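Local coordinates for protein Csm3 (Thermoplasma volcanium, PDB 6AE2) that forms part of the type III-A CRISPR-Cas effector complex, in which it probably binds crRNA and cleaves target RNA, at residues A[74-79]-A[145-150]; A[86-91]-A[103-108]; A[180-185]-A[192-197]; A[199-204]-A[222-227]. One frame throughout, in Å; residues are numbered along the deposited sequence.

How the interactions relate
From the N terminus, the first segment met is 74-79, in a strand of the main antiparallel sheet; interaction 1 closes a long loop when 145-150, in a separate two-stranded sheet, returns to it. Interaction 2 (86-91 with 103-108) lies wholly within that loop and pairs two consecutive helices. Interactions 3 and 4 follow in series, and no contact crosses another. Interactions 3 and 4 both use helix 190-205, whose earlier half packs on strand 175-185 and whose later half packs on strand 220-230. Interactions 2, 3 and 4 touch one another on the helical layer of the ferredoxin-like core, whereas interaction 1 lies apart, its centre at least 22 Å from each of theirs.

Interaction 1: residues A[74-79]-A[145-150]; sequences DLPYIP and NVIEIK
Pro76 meets Val146 and Ile147 in a small, wholly apolar contact between the two sheets of this RAMP subunit. Residues 74-78 lie in strand 71-78, which extends the ferredoxin-like sheet beside strand 125-132, while 147-150 belong to the separate pair of antiparallel strands 147-151 and 166-170. No hydrogen bond links the segments, and the CA atoms of Pro76 and Ile147 stay 8.2 Å apart, so side chains alone make the join.

Along the first segment, Leu75 comes first. It packs on Tyr65, Ile67 and Leu132 of its own sheet, and its side chain comes only to 4.8 Å from the nearest atom of 145-150, a loose approach. Pro76 follows and carries the contact: its ring projects toward the two-stranded sheet with CG foremost. The Ile147 chain runs across that ring at a slant, placing Ile147 CD1 3.7 Å and CG1 3.8 Å from Pro76 CG; Ile147 CD1 also reaches Pro76 CD at 4.2 Å. Extension of Ile147 about its second torsion (chi2 -168°) carries the methyl out to the ring. Beyond Pro76 the strand moves away from 145-150, and Ile78 is joined by backbone hydrogen bonding to Ala130 of the neighbouring strand.

The two-stranded sheet also faces the second subunit: Glu148 hydrogen-bonds Tyr77 OH of that subunit and pairs with Arg169 of its own chain. Val146 completes the apolar patch beside Ile147. One of its two methyls does the touching: Val146 CG1, swung opposite the backbone N (chi1 152°), lies 4.1 Å from Pro76 CG.

Interaction 2: residues A[86-91]-A[103-108]; sequences KIRSLL and DIVSKM
Leu91 and Arg88 of one helix receive Val105 of the next, and the valine divides its two methyls between them. The compact part is apolar: Val105 CG2 lies 3.9 Å from Leu91 CB, and both residues are buried, with Phe109 and Tyr96 packing against Leu91. Val105 CG1 turns to the aliphatic part of Arg88, 4.1 Å from its CG.

The other side is looser and more polar. The Arg88 chain bends at its second torsion (chi2 -138°) and carries the guanidinium past Val105 toward Ser106, but Arg88 NH2 remains 3.7 Å from Ser106 OG, too far for a hydrogen bond. The guanidinium is held instead by Gly110 O and by a salt bridge to Glu92. Ser106 is engaged within its own segment: its N donates to Asp103 OD1 at 3.2 Å, and its OG bonds Asp103 OD2 at 2.9 Å. Both bonds meet the carboxylate from above its plane, fixing Asp103 over the first turn.

The helical segments 86-91 and 104-108 run nearly antiparallel (162°), their axes 10.8 Å apart at closest approach. The arrangement is an antiparallel helix pair in which the first helix of the ferredoxin-like core (80-93) is flanked by an inserted short helix that begins at an aspartate N-cap.

Interaction 3: residues A[180-185]-A[192-197]; sequences IILSIY and EMIKCL
Met193 and Ile184 are brought together by bends near their ends. Met193 runs extended as far as SD and then turns at chi3 (-85°), directing CE at the strand; Ile184 folds its CD1 back at chi2 (-61°), so that a side chain whose CB does not point squarely at the helix still reaches it. Met193 CE and Ile184 CD1 meet at 3.5 Å, the two chains passing each other in opposite directions.

Toward the other end of the contact, Leu197 sets CG opposite its backbone N (chi1 178°), and its CD2 reaches the strand. Leu197 CD2 serves two strand residues, touching Leu182 CD1 at 4.1 Å and Ile180 CG2 at 4.2 Å. Leu182 CD1 in turn lies 4.2 Å from Ile194 CG1, so the one leucine branch is shared by residues on adjoining turns of the helix.

Strand 175-185 and helix 190-205 are the third strand and second helix of the βαββαβ ferredoxin-like fold, joined by a short turn that sends the helix back over the sheet; the axes of segments 180-185 and 192-197 approach to 10.7 Å. Helix 104-109 covers one flank of the contact, where Met108 touches Leu182 and Met193, and Ile104 also packs on Met193. Within the sheet, Leu182 is joined by backbone hydrogen bonding to Ile30 of strand 26-38, while Ile194 reaches across to Tyr32 of that same strand.

Interaction 4: residues A[199-204]-A[222-227]; sequences TGISLL and ITLGEP
Ile201 extends from the helix to Ile222 and Leu224 and can be followed outward from CB. CB points toward the strand, but its branches make the contact. Ile201 CG2, the short branch, touches Ile222 CB at 3.8 Å and Ile222 CG2 at 3.9 Å. CG1 serves as the spacer of the long branch, carried straight outward by an extended second torsion (chi2 174°). At its tip, Ile201 CD1 lies against the end of Leu224, 3.7 Å from Leu224 CD1 and 3.8 Å from Leu224 CG, and also comes within 3.9 Å of Ile222 CG2. Ile201 thus sits across Ile222 at roughly a right angle while its tip meets the Leu224 branch point.

Helix 190-205 and strand 220-230 are the last helix and strand of the ferredoxin-like core. With strand 175-185 they form a split β-α-β crossover, the two parallel strands separated by strand 26-38.

One turn further along the helix, Leu204 adds a second point of packing: Leu204 CD2 meets Ile222 CD1 at 3.6 Å, again nearly perpendicular. Ile222 therefore offers CB and CG2 to one helix residue and its CD1 to the other. Its backbone N is taken up by Glu205 OE1, directly after the helical segment. The helix has another face toward the second subunit, whose Tyr235 packs on Thr199, Ser202 and Leu203, while Leu204 also packs on Leu90 of helix 80-93.

Interaction 1: residues A[74-79]-A[145-150]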
loop_
_atom_site.group_PDB
_atom_site.type_symbol
_atom_site.label_atom_id
_atom_site.label_comp_id
_atom_site.label_asym_id
_atom_site.label_seq_id
_atom_site.Cartn_x
_atom_site.Cartn_y
_atom_site.Cartn_z
ATOM N N ASP A 74 -11.022 -4.388 21.094
ATOM C CA ASP A 74 -9.767 -4.821 20.495
ATOM C C ASP A 74 -9.687 -4.246 19.087
ATOM O O ASP A 74 -10.564 -4.505 18.258
ATOM C CB ASP A 74 -9.677 -6.346 20.466
ATOM C CG ASP A 74 -9.386 -6.937 21.833
ATOM O OD1 ASP A 74 -8.909 -6.189 22.713
ATOM O OD2 ASP A 74 -9.636 -8.145 22.029
ATOM N N LEU A 75 -8.651 -3.466 18.818
ATOM C CA LEU A 75 -8.527 -2.748 17.563
ATOM C C LEU A 75 -7.086 -2.811 17.086
ATOM O O LEU A 75 -6.169 -3.021 17.891
ATOM C CB LEU A 75 -8.972 -1.287 17.714
ATOM C CG LEU A 75 -10.469 -0.982 17.682
ATOM C CD1 LEU A 75 -10.732 0.375 18.333
ATOM C CD2 LEU A 75 -10.966 -1.012 16.243
ATOM N N PRO A 76 -6.850 -2.640 15.785
ATOM C CA PRO A 76 -5.481 -2.723 15.265
ATOM C C PRO A 76 -4.568 -1.656 15.850
ATOM O O PRO A 76 -5.006 -0.577 16.259
ATOM C CB PRO A 76 -5.662 -2.516 13.757
ATOM C CG PRO A 76 -7.051 -2.946 13.486
ATOM C CD PRO A 76 -7.842 -2.548 14.697
ATOM N N TYR A 77 -3.281 -1.987 15.893
ATOM C CA TYR A 77 -2.221 -1.015 16.100
ATOM C C TYR A 77 -1.041 -1.431 15.236
ATOM O O TYR A 77 -0.946 -2.579 14.796
ATOM C CB TYR A 77 -1.814 -0.898 17.577
ATOM C CG TYR A 77 -0.932 -2.017 18.095
ATOM C CD1 TYR A 77 -1.488 -3.176 18.620
ATOM C CD2 TYR A 77 0.454 -1.905 18.076
ATOM C CE1 TYR A 77 -0.690 -4.197 19.100
ATOM C CE2 TYR A 77 1.260 -2.925 18.551
ATOM C CZ TYR A 77 0.682 -4.066 19.062
ATOM O OH TYR A 77 1.477 -5.081 19.539
ATOM N N ILE A 78 -0.146 -0.486 14.978
ATOM C CA ILE A 78 1.019 -0.737 14.138
ATOM C C ILE A 78 2.238 -0.849 15.049
ATOM O O ILE A 78 2.660 0.153 15.647
ATOM C CB ILE A 78 1.208 0.356 13.078
ATOM C CG1 ILE A 78 0.001 0.393 12.140
ATOM C CG2 ILE A 78 2.477 0.106 12.284
ATOM C CD1 ILE A 78 0.199 1.280 10.927
ATOM N N PRO A 79 2.829 -2.032 15.194
ATOM C CA PRO A 79 4.010 -2.160 16.055
ATOM C C PRO A 79 5.173 -1.347 15.511
ATOM O O PRO A 79 5.396 -1.279 14.301
ATOM C CB PRO A 79 4.314 -3.665 16.032
ATOM C CG PRO A 79 3.080 -4.321 15.475
ATOM C CD PRO A 79 2.431 -3.312 14.587
ATOM N N ASN A 145 -15.437 -1.622 11.814
ATOM C CA ASN A 145 -15.529 -1.212 10.419
ATOM C C ASN A 145 -14.137 -0.984 9.851
ATOM O O ASN A 145 -13.914 -1.153 8.648
ATOM C CB ASN A 145 -16.360 0.063 10.296
ATOM C CG ASN A 145 -17.846 -0.208 10.223
ATOM O OD1 ASN A 145 -18.327 -1.242 10.681
ATOM N ND2 ASN A 145 -18.587 0.731 9.641
ATOM N N VAL A 146 -13.192 -0.592 10.712
ATOM C CA VAL A 146 -11.797 -0.392 10.335
ATOM C C VAL A 146 -11.214 -1.637 9.678
ATOM O O VAL A 146 -10.273 -1.543 8.879
ATOM C CB VAL A 146 -11.007 0.041 11.594
ATOM C CG1 VAL A 146 -9.546 -0.363 11.533
ATOM C CG2 VAL A 146 -11.149 1.541 11.815
ATOM N N ILE A 147 -11.769 -2.812 9.965
ATOM C CA ILE A 147 -11.185 -4.070 9.518
ATOM C C ILE A 147 -12.051 -4.683 8.427
ATOM O O ILE A 147 -13.267 -4.851 8.593
ATOM C CB ILE A 147 -10.970 -5.046 10.690
ATOM C CG1 ILE A 147 -9.648 -4.713 11.398
ATOM C CG2 ILE A 147 -10.955 -6.481 10.194
ATOM C CD1 ILE A 147 -9.170 -5.747 12.369
ATOM N N GLU A 148 -11.415 -5.008 7.306
ATOM C CA GLU A 148 -12.046 -5.726 6.213
ATOM C C GLU A 148 -11.566 -7.172 6.210
ATOM O O GLU A 148 -10.392 -7.450 6.477
ATOM C CB GLU A 148 -11.733 -5.058 4.871
ATOM C CG GLU A 148 -11.749 -6.009 3.685
ATOM C CD GLU A 148 -10.943 -5.506 2.505
ATOM O OE1 GLU A 148 -11.460 -5.565 1.368
ATOM O OE2 GLU A 148 -9.802 -5.044 2.707
ATOM N N ILE A 149 -12.485 -8.089 5.928
ATOM C CA ILE A 149 -12.159 -9.491 5.718
ATOM C C ILE A 149 -12.030 -9.714 4.217
ATOM O O ILE A 149 -13.005 -9.559 3.470
ATOM C CB ILE A 149 -13.222 -10.413 6.333
ATOM C CG1 ILE A 149 -13.418 -10.078 7.813
ATOM C CG2 ILE A 149 -12.827 -11.869 6.156
ATOM C CD1 ILE A 149 -14.258 -11.091 8.564
ATOM N N LYS A 150 -10.827 -10.064 3.773
ATOM C CA LYS A 150 -10.517 -10.204 2.357
ATOM C C LYS A 150 -10.156 -11.649 2.046
ATOM O O LYS A 150 -9.261 -12.221 2.677
ATOM C CB LYS A 150 -9.369 -9.273 1.958
ATOM C CG LYS A 150 -8.846 -9.488 0.549
ATOM C CD LYS A 150 -9.671 -8.728 -0.477
ATOM C CE LYS A 150 -9.255 -9.097 -1.894
ATOM N NZ LYS A 150 -7.806 -8.828 -2.132
#

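Interaction 2: residues A[86-91]-A[103-108]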
loop_
_atom_site.group_PDB
_atom_site.type_symbol
_atom_site.label_atom_id
_atom_site.label_comp_id
_atom_site.label_asym_id
_atom_site.label_seq_id
_atom_site.Cartn_x
_atom_site.Cartn_y
_atom_site.Cartn_z
ATOM N N LYS A 86 11.030 -2.541 8.698
ATOM C CA LYS A 86 10.818 -2.393 7.262
ATOM C C LYS A 86 11.690 -1.281 6.693
ATOM O O LYS A 86 12.328 -1.453 5.649
ATOM C CB LYS A 86 9.340 -2.129 6.969
ATOM C CG LYS A 86 9.006 -2.092 5.488
ATOM C CD LYS A 86 9.617 -3.285 4.772
ATOM C CE LYS A 86 9.304 -3.267 3.287
ATOM N NZ LYS A 86 8.904 -4.615 2.795
ATOM N N ILE A 87 11.734 -0.131 7.371
ATOM C CA ILE A 87 12.563 0.974 6.897
ATOM C C ILE A 87 14.029 0.567 6.884
ATOM O O ILE A 87 14.768 0.879 5.941
ATOM C CB ILE A 87 12.333 2.231 7.758
ATOM C CG1 ILE A 87 10.907 2.755 7.587
ATOM C CG2 ILE A 87 13.334 3.321 7.402
ATOM C CD1 ILE A 87 10.574 3.900 8.521
ATOM N N ARG A 88 14.469 -0.148 7.921
ATOM C CA ARG A 88 15.863 -0.575 7.988
ATOM C C ARG A 88 16.202 -1.510 6.834
ATOM O O ARG A 88 17.219 -1.331 6.153
ATOM C CB ARG A 88 16.145 -1.253 9.328
ATOM C CG ARG A 88 17.614 -1.248 9.711
ATOM C CD ARG A 88 18.052 -2.577 10.305
ATOM N NE ARG A 88 19.496 -2.615 10.516
ATOM C CZ ARG A 88 20.090 -2.366 11.679
ATOM N NH1 ARG A 88 19.364 -2.065 12.748
ATOM N NH2 ARG A 88 21.412 -2.420 11.775
ATOM N N SER A 89 15.351 -2.513 6.595
ATOM C CA SER A 89 15.604 -3.454 5.508
ATOM C C SER A 89 15.629 -2.756 4.155
ATOM O O SER A 89 16.396 -3.152 3.269
ATOM C CB SER A 89 14.552 -4.561 5.515
ATOM O OG SER A 89 13.300 -4.076 5.059
ATOM N N LEU A 90 14.810 -1.715 3.979
ATOM C CA LEU A 90 14.788 -0.997 2.709
ATOM C C LEU A 90 16.081 -0.222 2.485
ATOM O O LEU A 90 16.588 -0.161 1.358
ATOM C CB LEU A 90 13.587 -0.054 2.661
ATOM C CG LEU A 90 12.216 -0.721 2.519
ATOM C CD1 LEU A 90 11.131 0.184 3.064
ATOM C CD2 LEU A 90 11.941 -1.075 1.070
ATOM N N LEU A 91 16.631 0.378 3.544
ATOM C CA LEU A 91 17.889 1.101 3.400
ATOM C C LEU A 91 19.048 0.144 3.155
ATOM O O LEU A 91 19.973 0.461 2.399
ATOM C CB LEU A 91 18.145 1.963 4.634
ATOM C CG LEU A 91 17.191 3.144 4.820
ATOM C CD1 LEU A 91 17.087 3.531 6.291
ATOM C CD2 LEU A 91 17.628 4.330 3.972
ATOM N N ASP A 103 28.471 3.959 8.336
ATOM C CA ASP A 103 27.259 3.157 8.494
ATOM C C ASP A 103 26.300 3.904 9.416
ATOM O O ASP A 103 26.133 3.584 10.596
ATOM C CB ASP A 103 27.601 1.771 9.027
ATOM C CG ASP A 103 26.510 0.754 8.756
ATOM O OD1 ASP A 103 25.433 1.147 8.258
ATOM O OD2 ASP A 103 26.729 -0.442 9.043
ATOM N N ILE A 104 25.659 4.932 8.854
ATOM C CA ILE A 104 24.676 5.692 9.618
ATOM C C ILE A 104 23.440 4.844 9.893
ATOM O O ILE A 104 22.760 5.036 10.909
ATOM C CB ILE A 104 24.324 6.997 8.879
ATOM C CG1 ILE A 104 23.379 7.860 9.721
ATOM C CG2 ILE A 104 23.722 6.699 7.510
ATOM C CD1 ILE A 104 23.419 9.328 9.364
ATOM N N VAL A 105 23.134 3.894 9.007
ATOM C CA VAL A 105 22.003 2.997 9.230
ATOM C C VAL A 105 22.205 2.206 10.515
ATOM O O VAL A 105 21.328 2.166 11.386
ATOM C CB VAL A 105 21.810 2.064 8.019
ATOM C CG1 VAL A 105 20.884 0.910 8.372
ATOM C CG2 VAL A 105 21.275 2.842 6.829
ATOM N N SER A 106 23.371 1.571 10.653
ATOM C CA SER A 106 23.680 0.842 11.879
ATOM C C SER A 106 23.697 1.779 13.079
ATOM O O SER A 106 23.124 1.470 14.131
ATOM C CB SER A 106 25.024 0.125 11.739
ATOM O OG SER A 106 24.872 -1.178 11.200
ATOM N N LYS A 107 24.343 2.941 12.936
ATOM C CA LYS A 107 24.473 3.860 14.060
ATOM C C LYS A 107 23.118 4.354 14.551
ATOM O O LYS A 107 22.949 4.613 15.749
ATOM C CB LYS A 107 25.358 5.042 13.669
ATOM C CG LYS A 107 26.031 5.725 14.848
ATOM C CD LYS A 107 26.768 4.717 15.717
ATOM C CE LYS A 107 27.411 5.386 16.919
ATOM N NZ LYS A 107 28.895 5.260 16.896
ATOM N N MET A 108 22.142 4.483 13.653
ATOM C CA MET A 108 20.807 4.935 14.031
ATOM C C MET A 108 19.933 3.774 14.500
ATOM O O MET A 108 19.428 3.780 15.626
ATOM C CB MET A 108 20.145 5.658 12.854
ATOM C CG MET A 108 20.505 7.128 12.739
ATOM S SD MET A 108 19.407 8.005 11.610
ATOM C CE MET A 108 17.864 7.943 12.517
#

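Interaction 3: residues A[180-185]-A[192-197]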
loop_
_atom_site.group_PDB
_atom_site.type_symbol
_atom_site.label_atom_id
_atom_site.label_comp_id
_atom_site.label_asym_id
_atom_site.label_seq_id
_atom_site.Cartn_x
_atom_site.Cartn_y
_atom_site.Cartn_z
ATOM N N ILE A 180 8.124 9.318 17.191
ATOM C CA ILE A 180 9.489 8.930 16.863
ATOM C C ILE A 180 10.427 9.830 17.654
ATOM O O ILE A 180 10.309 11.060 17.594
ATOM C CB ILE A 180 9.781 9.034 15.355
ATOM C CG1 ILE A 180 8.988 7.990 14.570
ATOM C CG2 ILE A 180 11.275 8.881 15.089
ATOM C CD1 ILE A 180 9.273 8.020 13.081
ATOM N N ILE A 181 11.347 9.221 18.394
ATOM C CA ILE A 181 12.280 9.949 19.245
ATOM C C ILE A 181 13.687 9.736 18.709
ATOM O O ILE A 181 14.169 8.599 18.629
ATOM C CB ILE A 181 12.176 9.513 20.713
ATOM C CG1 ILE A 181 10.739 9.671 21.213
ATOM C CG2 ILE A 181 13.127 10.334 21.569
ATOM C CD1 ILE A 181 10.384 8.754 22.349
ATOM N N LEU A 182 14.340 10.833 18.347
ATOM C CA LEU A 182 15.705 10.837 17.847
ATOM C C LEU A 182 16.588 11.515 18.886
ATOM O O LEU A 182 16.369 12.686 19.214
ATOM C CB LEU A 182 15.784 11.575 16.513
ATOM C CG LEU A 182 16.157 10.793 15.257
ATOM C CD1 LEU A 182 16.054 11.703 14.048
ATOM C CD2 LEU A 182 17.557 10.229 15.383
ATOM N N SER A 183 17.571 10.787 19.406
ATOM C CA SER A 183 18.499 11.326 20.393
ATOM C C SER A 183 19.763 11.808 19.693
ATOM O O SER A 183 20.354 11.076 18.892
ATOM C CB SER A 183 18.838 10.279 21.452
ATOM O OG SER A 183 17.672 9.889 22.153
ATOM N N ILE A 184 20.173 13.038 19.997
ATOM C CA ILE A 184 21.301 13.688 19.342
ATOM C C ILE A 184 22.397 13.907 20.372
ATOM O O ILE A 184 22.142 14.456 21.450
ATOM C CB ILE A 184 20.893 15.025 18.696
ATOM C CG1 ILE A 184 19.652 14.844 17.821
ATOM C CG2 ILE A 184 22.051 15.609 17.892
ATOM C CD1 ILE A 184 19.842 13.880 16.679
ATOM N N TYR A 185 23.614 13.491 20.035
ATOM C CA TYR A 185 24.768 13.660 20.900
ATOM C C TYR A 185 25.798 14.546 20.212
ATOM O O TYR A 185 25.817 14.673 18.986
ATOM C CB TYR A 185 25.387 12.303 21.268
ATOM C CG TYR A 185 24.511 11.468 22.180
ATOM C CD1 TYR A 185 23.347 10.875 21.706
ATOM C CD2 TYR A 185 24.845 11.279 23.517
ATOM C CE1 TYR A 185 22.539 10.116 22.537
ATOM C CE2 TYR A 185 24.043 10.521 24.356
ATOM C CZ TYR A 185 22.893 9.942 23.860
ATOM O OH TYR A 185 22.092 9.188 24.688
ATOM N N GLU A 192 22.328 14.657 8.694
ATOM C CA GLU A 192 22.462 13.390 7.981
ATOM C C GLU A 192 21.525 12.332 8.551
ATOM O O GLU A 192 20.976 11.513 7.802
ATOM C CB GLU A 192 23.912 12.908 8.033
ATOM C CG GLU A 192 24.823 13.556 7.003
ATOM C CD GLU A 192 24.392 13.271 5.577
ATOM O OE1 GLU A 192 24.244 12.083 5.223
ATOM O OE2 GLU A 192 24.203 14.239 4.809
ATOM N N MET A 193 21.328 12.331 9.871
ATOM C CA MET A 193 20.460 11.333 10.490
ATOM C C MET A 193 19.003 11.553 10.106
ATOM O O MET A 193 18.289 10.601 9.768
ATOM C CB MET A 193 20.626 11.362 12.007
ATOM C CG MET A 193 21.986 10.899 12.490
ATOM S SD MET A 193 22.010 10.735 14.278
ATOM C CE MET A 193 22.390 12.425 14.703
ATOM N N ILE A 194 18.538 12.803 10.166
ATOM C CA ILE A 194 17.189 13.116 9.700
ATOM C C ILE A 194 17.031 12.701 8.243
ATOM O O ILE A 194 16.038 12.071 7.862
ATOM C CB ILE A 194 16.883 14.611 9.897
ATOM C CG1 ILE A 194 16.708 14.936 11.381
ATOM C CG2 ILE A 194 15.648 15.015 9.101
ATOM C CD1 ILE A 194 16.998 16.383 11.719
ATOM N N LYS A 195 18.024 13.034 7.413
ATOM C CA LYS A 195 17.957 12.683 6.000
ATOM C C LYS A 195 17.872 11.172 5.811
ATOM O O LYS A 195 17.050 10.684 5.027
ATOM C CB LYS A 195 19.166 13.254 5.260
ATOM C CG LYS A 195 19.496 12.543 3.959
ATOM C CD LYS A 195 20.584 13.276 3.190
ATOM C CE LYS A 195 20.888 12.590 1.868
ATOM N NZ LYS A 195 22.352 12.578 1.582
ATOM N N CYS A 196 18.702 10.412 6.533
ATOM C CA CYS A 196 18.621 8.957 6.456
ATOM C C CYS A 196 17.240 8.462 6.871
ATOM O O CYS A 196 16.723 7.490 6.308
ATOM C CB CYS A 196 19.703 8.328 7.331
ATOM S SG CYS A 196 19.490 6.558 7.625
ATOM N N LEU A 197 16.622 9.125 7.849
ATOM C CA LEU A 197 15.271 8.757 8.262
ATOM C C LEU A 197 14.251 9.122 7.191
ATOM O O LEU A 197 13.348 8.334 6.887
ATOM C CB LEU A 197 14.930 9.436 9.589
ATOM C CG LEU A 197 13.534 9.212 10.180
ATOM C CD1 LEU A 197 13.123 7.745 10.126
ATOM C CD2 LEU A 197 13.469 9.742 11.607
#

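Interaction 4: residues A[199-204]-A[222-227]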
loop_
_atom_site.group_PDB
_atom_site.type_symbol
_atom_site.label_atom_id
_atom_site.label_comp_id
_atom_site.label_asym_id
_atom_site.label_seq_id
_atom_site.Cartn_x
_atom_site.Cartn_y
_atom_site.Cartn_z
ATOM N N THR A 199 14.543 9.601 3.815
ATOM C CA THR A 199 14.568 8.794 2.598
ATOM C C THR A 199 14.162 7.352 2.869
ATOM O O THR A 199 13.628 6.683 1.975
ATOM C CB THR A 199 15.949 8.835 1.938
ATOM O OG1 THR A 199 16.811 7.875 2.557
ATOM C CG2 THR A 199 16.560 10.219 2.045
ATOM N N GLY A 200 14.408 6.852 4.081
ATOM C CA GLY A 200 13.856 5.561 4.451
ATOM C C GLY A 200 12.340 5.561 4.404
ATOM O O GLY A 200 11.721 4.602 3.933
ATOM N N ILE A 201 11.723 6.645 4.879
ATOM C CA ILE A 201 10.276 6.793 4.775
ATOM C C ILE A 201 9.856 6.878 3.313
ATOM O O ILE A 201 8.835 6.307 2.911
ATOM C CB ILE A 201 9.811 8.022 5.580
ATOM C CG1 ILE A 201 9.854 7.723 7.081
ATOM C CG2 ILE A 201 8.412 8.462 5.152
ATOM C CD1 ILE A 201 9.562 8.926 7.952
ATOM N N SER A 202 10.643 7.580 2.492
ATOM C CA SER A 202 10.345 7.659 1.064
ATOM C C SER A 202 10.379 6.279 0.419
ATOM O O SER A 202 9.510 5.937 -0.392
ATOM C CB SER A 202 11.333 8.600 0.375
ATOM O OG SER A 202 10.881 9.941 0.425
ATOM N N LEU A 203 11.386 5.471 0.769
ATOM C CA LEU A 203 11.472 4.110 0.247
ATOM C C LEU A 203 10.235 3.299 0.612
ATOM O O LEU A 203 9.717 2.535 -0.211
ATOM C CB LEU A 203 12.728 3.427 0.786
ATOM C CG LEU A 203 14.076 3.861 0.211
ATOM C CD1 LEU A 203 15.192 2.999 0.777
ATOM C CD2 LEU A 203 14.062 3.794 -1.307
ATOM N N LEU A 204 9.741 3.464 1.842
ATOM C CA LEU A 204 8.620 2.657 2.313
ATOM C C LEU A 204 7.338 2.962 1.548
ATOM O O LEU A 204 6.511 2.067 1.343
ATOM C CB LEU A 204 8.419 2.881 3.813
ATOM C CG LEU A 204 7.155 2.309 4.460
ATOM C CD1 LEU A 204 7.100 0.800 4.301
ATOM C CD2 LEU A 204 7.087 2.691 5.927
ATOM N N ILE A 222 3.182 8.045 5.206
ATOM C CA ILE A 222 3.740 8.426 6.497
ATOM C C ILE A 222 3.958 9.931 6.504
ATOM O O ILE A 222 4.551 10.485 5.571
ATOM C CB ILE A 222 5.051 7.674 6.789
ATOM C CG1 ILE A 222 4.767 6.183 6.991
ATOM C CG2 ILE A 222 5.753 8.273 8.001
ATOM C CD1 ILE A 222 5.771 5.470 7.869
ATOM N N THR A 223 3.471 10.591 7.552
ATOM C CA THR A 223 3.582 12.037 7.707
ATOM C C THR A 223 4.258 12.334 9.038
ATOM O O THR A 223 3.666 12.120 10.104
ATOM C CB THR A 223 2.212 12.713 7.637
ATOM O OG1 THR A 223 1.527 12.274 6.461
ATOM C CG2 THR A 223 2.363 14.234 7.592
ATOM N N LEU A 224 5.497 12.811 8.977
ATOM C CA LEU A 224 6.131 13.402 10.144
ATOM C C LEU A 224 5.694 14.852 10.278
ATOM O O LEU A 224 5.576 15.574 9.286
ATOM C CB LEU A 224 7.655 13.331 10.039
ATOM C CG LEU A 224 8.316 11.959 9.927
ATOM C CD1 LEU A 224 9.836 12.088 9.920
ATOM C CD2 LEU A 224 7.853 11.059 11.058
ATOM N N GLY A 225 5.453 15.274 11.510
ATOM C CA GLY A 225 5.136 16.657 11.784
ATOM C C GLY A 225 6.384 17.508 11.711
ATOM O O GLY A 225 7.404 17.118 11.138
ATOM N N GLU A 226 6.296 18.694 12.292
ATOM C CA GLU A 226 7.524 19.458 12.446
ATOM C C GLU A 226 8.295 18.940 13.660
ATOM O O GLU A 226 7.685 18.551 14.660
ATOM C CB GLU A 226 7.221 20.945 12.610
ATOM C CG GLU A 226 6.722 21.624 11.339
ATOM C CD GLU A 226 7.623 21.372 10.140
ATOM O OE1 GLU A 226 8.815 21.736 10.204
ATOM O OE2 GLU A 226 7.137 20.812 9.132
ATOM N N PRO A 227 9.623 18.907 13.595
ATOM C CA PRO A 227 10.395 18.362 14.718
ATOM C C PRO A 227 10.298 19.244 15.953
ATOM O O PRO A 227 10.367 20.472 15.875
ATOM C CB PRO A 227 11.828 18.319 14.177
ATOM C CG PRO A 227 11.851 19.341 13.080
ATOM C CD PRO A 227 10.484 19.295 12.464
#